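Local atomic coordinates of DynE8 (Micromonospora chersina, PDB entry 4AMM), a protein that is the iterative polyketide synthase of enediyne (dynemicin) biosynthesis, represented here by its acyltransferase domain, which probably selects and loads the acyl building blocks. Residues P96-L101 with L339-L344; L344-G349 with T364-D369. One frame throughout, in Å; residues are numbered along the deposited sequence. Where two conformers were deposited one is given.

Interaction 1: P96-L101 with L339-L344; sequences PLRVGL and LLDADL
Arg98 sets out with CG beside its own backbone N (chi1 -73°) and bends at chi3 (67°), which carries the guanidinium over to Asp341, while Asp343 swings its carboxylate back toward the Arg98 backbone. Arg98 NE donates a hydrogen bond to Asp341 O at 2.9 Å; the oxygen sits close to the guanidinium plane, but the donor stands well above the carbonyl plane. The carboxylate of Asp341 adds a salt bridge, OD2 being 3.5 Å from Arg98 NE, though it lies well out of the guanidinium plane, so charge alone acts there. A water accepts from both Arg98 NH2 and Asp341 N. Asp343 OD2 takes Arg98 N through its anti lone pair, 2.9 Å away and almost straight, with Leu97 CB packed against the same oxygen. Then the parallel strand pairing begins: Leu344 N donates to Arg98 O, which a weak bond from Asp343 N also reaches, and Gly100 N donates to Leu344 O over 2.9 Å. Ala342 CB lies 3.5 Å from Gly100 N, and Leu340 CD1 approaches Gly100 CA. With Asp343 held by a backbone N-H and Asp341 facing the arginine, both acids probably favour the ionised form.

Interaction 2: L344-G349 with T364-D369; sequences LLVEVG and TAVSLD
A beta-alpha-beta unit, strand 344-347, helix 353-360 and strand 365-367, brings these two segments side by side as parallel neighbours, the axes of strands 344-347 and 365-367 approaching to 4.6 Å. The backbone ladder runs from Leu345 N to Thr364 O (2.9 Å), through Val366 N to Leu345 O and Glu347 N to Val366 O, and ends with Leu368 N on Glu347 O at 2.8 Å, in the carbonyl plane. On one face Val346 CG1, anti to its backbone N (chi1 176°), rests on Leu368 CG at 3.8 Å, the two side chains meeting at a slant, and Val346 CG2 approaches Val366 CG1. On the other, Leu345 CB meets Ala365 CB at 3.9 Å, and the extended Glu347 chain runs past Ser367, placing OE1 3.5 Å from Ser367 CB. Its carboxylate continues to helix 353-360, where OE1 takes Ser355 N and OE2 takes Leu354 N. With an alanine in place of Glu347, those two N-H groups would probably lose their acceptors and one flank of Ser367 its cover. Ser367 OG accepts from Asp369 N (3.0 Å) in an ST turn and also bonds Gly351 O. Helix 353-360 covers the face of Leu345, Ala365 and Ser367, helix 376-387 packs on Val346 and Val366, and strand 99-103 pairs with 344-347 along its other edge.

The centres of the two contacts lie about 11 Å apart in one parallel sheet, where strand 344-347 is flanked by 99-103 and 365-367, the last an outermost strand. Leu344 belongs to both: interaction 1 ends on it and interaction 2 starts from it. Along the chain they come in series, but interaction 1 joins segments 238 residues apart, whereas interaction 2 bridges a connection of 14 residues that carries helix 353-360. A probable hydrogen bond from Val346 N to Gly100 O, 2.9 Å long, continues the first pairing beside the second, and Leu340 CD2 packs on Leu345 CD2. Together they tie the late strands of the acyltransferase domain to an early one, completing one side of its sheet.

Interaction 1: P96-L101 with L339-L344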
# COMPACT_ATOMS: atom_id res chain seq x y z
N PRO A 96 4.34 2.17 21.57
CA PRO A 96 3.96 1.95 20.17
C PRO A 96 4.72 2.83 19.25
O PRO A 96 5.32 3.85 19.66
CB PRO A 96 2.49 2.29 20.15
CG PRO A 96 2.35 3.34 21.29
CD PRO A 96 3.21 2.72 22.35
N LEU A 97 4.84 2.37 17.99
CA LEU A 97 5.36 3.18 16.92
C LEU A 97 4.21 3.87 16.18
O LEU A 97 3.06 3.61 16.46
CB LEU A 97 6.08 2.27 15.91
CG LEU A 97 7.09 1.39 16.54
CD1 LEU A 97 7.89 0.73 15.47
CD2 LEU A 97 8.08 2.16 17.33
N ARG A 98 4.53 4.78 15.29
CA ARG A 98 3.52 5.46 14.47
C ARG A 98 3.30 4.63 13.19
O ARG A 98 4.29 4.36 12.48
CB ARG A 98 4.03 6.81 14.04
CG ARG A 98 4.04 7.77 15.25
CD ARG A 98 4.64 9.16 14.87
NE ARG A 98 3.78 9.85 13.95
CZ ARG A 98 2.73 10.59 14.29
NH1 ARG A 98 2.40 10.73 15.58
NH2 ARG A 98 1.98 11.19 13.39
N VAL A 99 2.04 4.25 12.94
CA VAL A 99 1.70 3.41 11.75
C VAL A 99 0.85 4.20 10.87
O VAL A 99 -0.16 4.78 11.28
CB VAL A 99 0.99 2.10 12.19
CG1 VAL A 99 0.59 1.31 10.94
CG2 VAL A 99 1.93 1.24 13.03
N GLY A 100 1.19 4.20 9.54
CA GLY A 100 0.35 4.87 8.54
C GLY A 100 -0.25 3.85 7.61
O GLY A 100 0.34 2.80 7.44
N LEU A 101 -1.39 4.16 7.01
CA LEU A 101 -1.99 3.30 5.99
C LEU A 101 -1.76 3.78 4.57
O LEU A 101 -1.76 4.95 4.28
CB LEU A 101 -3.50 3.15 6.20
CG LEU A 101 -3.95 2.78 7.63
CD1 LEU A 101 -5.46 2.69 7.63
CD2 LEU A 101 -3.34 1.45 8.01
N LEU A 339 4.55 13.50 3.90
CA LEU A 339 3.76 14.11 4.99
C LEU A 339 3.46 13.10 6.04
O LEU A 339 3.33 13.46 7.25
CB LEU A 339 2.42 14.63 4.45
CG LEU A 339 2.49 15.92 3.67
CD1 LEU A 339 1.07 16.14 3.16
CD2 LEU A 339 2.91 17.12 4.56
N LEU A 340 3.23 11.85 5.68
CA LEU A 340 2.77 10.85 6.62
C LEU A 340 3.96 10.42 7.44
O LEU A 340 4.85 9.75 6.96
CB LEU A 340 2.06 9.71 5.79
CG LEU A 340 1.37 8.55 6.45
CD1 LEU A 340 0.33 8.95 7.54
CD2 LEU A 340 0.76 7.63 5.35
N ASP A 341 4.04 10.86 8.69
CA ASP A 341 5.19 10.58 9.57
C ASP A 341 4.90 9.27 10.30
O ASP A 341 4.03 9.21 11.17
CB ASP A 341 5.34 11.76 10.52
CG ASP A 341 6.32 11.46 11.72
OD1 ASP A 341 7.20 10.54 11.62
OD2 ASP A 341 6.17 12.14 12.78
N ALA A 342 5.55 8.20 9.85
CA ALA A 342 5.19 6.90 10.36
C ALA A 342 6.41 6.04 10.29
O ALA A 342 7.11 6.01 9.27
CB ALA A 342 4.05 6.25 9.53
N ASP A 343 6.70 5.31 11.33
CA ASP A 343 7.76 4.36 11.33
C ASP A 343 7.50 3.13 10.50
O ASP A 343 8.43 2.49 9.98
CB ASP A 343 7.97 3.89 12.75
CG ASP A 343 8.17 5.05 13.72
OD1 ASP A 343 9.19 5.76 13.51
OD2 ASP A 343 7.34 5.31 14.62
N LEU A 344 6.23 2.80 10.33
CA LEU A 344 5.88 1.66 9.56
C LEU A 344 4.57 1.98 8.78
O LEU A 344 3.67 2.65 9.27
CB LEU A 344 5.78 0.49 10.56
CG LEU A 344 5.45 -0.88 10.06
CD1 LEU A 344 5.99 -1.80 11.10
CD2 LEU A 344 3.92 -0.96 9.94
O HOH W 1 1.72 11.85 10.35

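Interaction 2: L344-G349 with T364-D369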
# COMPACT_ATOMS: atom_id res chain seq x y z
N LEU A 344 6.23 2.80 10.33
CA LEU A 344 5.88 1.66 9.56
C LEU A 344 4.57 1.98 8.78
O LEU A 344 3.67 2.65 9.27
CB LEU A 344 5.78 0.49 10.56
CG LEU A 344 5.45 -0.88 10.06
CD1 LEU A 344 5.99 -1.80 11.10
CD2 LEU A 344 3.92 -0.96 9.94
N LEU A 345 4.49 1.50 7.53
CA LEU A 345 3.30 1.72 6.72
C LEU A 345 2.68 0.37 6.44
O LEU A 345 3.41 -0.60 6.14
CB LEU A 345 3.72 2.37 5.39
CG LEU A 345 4.31 3.73 5.58
CD1 LEU A 345 5.14 4.19 4.44
CD2 LEU A 345 3.20 4.74 5.88
N VAL A 346 1.38 0.25 6.48
CA VAL A 346 0.69 -0.96 6.14
C VAL A 346 -0.25 -0.68 4.99
O VAL A 346 -1.09 0.25 5.04
CB VAL A 346 -0.16 -1.48 7.39
CG1 VAL A 346 -0.97 -2.71 6.95
CG2 VAL A 346 0.85 -1.84 8.51
N GLU A 347 -0.07 -1.40 3.90
CA GLU A 347 -0.96 -1.28 2.73
C GLU A 347 -2.23 -2.09 2.91
O GLU A 347 -2.18 -3.29 3.31
CB GLU A 347 -0.13 -1.69 1.48
CG GLU A 347 -0.91 -1.59 0.16
CD GLU A 347 -0.03 -1.90 -1.05
OE1 GLU A 347 1.14 -2.30 -0.88
OE2 GLU A 347 -0.46 -1.54 -2.12
N VAL A 348 -3.36 -1.42 2.65
CA VAL A 348 -4.72 -2.00 2.89
C VAL A 348 -5.50 -2.16 1.57
O VAL A 348 -6.21 -1.27 1.11
CB VAL A 348 -5.48 -1.01 3.80
CG1 VAL A 348 -6.86 -1.57 4.29
CG2 VAL A 348 -4.67 -0.67 5.06
N GLY A 349 -5.30 -3.29 0.92
CA GLY A 349 -5.86 -3.38 -0.42
C GLY A 349 -5.16 -4.56 -0.96
O GLY A 349 -4.34 -5.26 -0.29
N THR A 364 9.62 1.90 5.41
CA THR A 364 9.31 0.50 5.77
C THR A 364 7.83 0.22 5.60
O THR A 364 7.04 0.97 6.18
CB THR A 364 9.65 0.27 7.26
OG1 THR A 364 11.07 0.49 7.48
CG2 THR A 364 9.29 -1.15 7.78
N ALA A 365 7.46 -0.76 4.75
CA ALA A 365 6.08 -0.96 4.42
C ALA A 365 5.81 -2.43 4.18
O ALA A 365 6.67 -3.16 3.57
CB ALA A 365 5.74 -0.15 3.15
N VAL A 366 4.63 -2.89 4.50
CA VAL A 366 4.18 -4.24 4.26
C VAL A 366 2.73 -4.24 3.86
O VAL A 366 1.99 -3.33 4.32
CB VAL A 366 4.45 -5.08 5.52
CG1 VAL A 366 3.69 -4.56 6.68
CG2 VAL A 366 4.15 -6.55 5.30
N SER A 367 2.26 -5.12 3.00
CA SER A 367 0.88 -5.10 2.55
C SER A 367 0.10 -6.21 3.20
O SER A 367 0.55 -7.38 3.28
CB SER A 367 0.85 -5.28 1.01
OG SER A 367 -0.51 -5.27 0.61
N LEU A 368 -1.13 -5.92 3.62
CA LEU A 368 -2.08 -6.94 4.03
C LEU A 368 -2.52 -7.80 2.87
O LEU A 368 -3.06 -8.88 3.14
CB LEU A 368 -3.33 -6.25 4.60
CG LEU A 368 -3.14 -5.74 6.01
CD1 LEU A 368 -4.25 -4.77 6.35
CD2 LEU A 368 -3.13 -6.91 7.07
N ASP A 369 -2.40 -7.33 1.61
CA ASP A 369 -2.76 -8.14 0.42
C ASP A 369 -4.18 -8.68 0.54
O ASP A 369 -4.41 -9.87 0.48
CB ASP A 369 -1.70 -9.18 0.13
CG ASP A 369 -1.82 -9.75 -1.26
OD1 ASP A 369 -2.61 -9.23 -2.12
OD2 ASP A 369 -1.06 -10.74 -1.50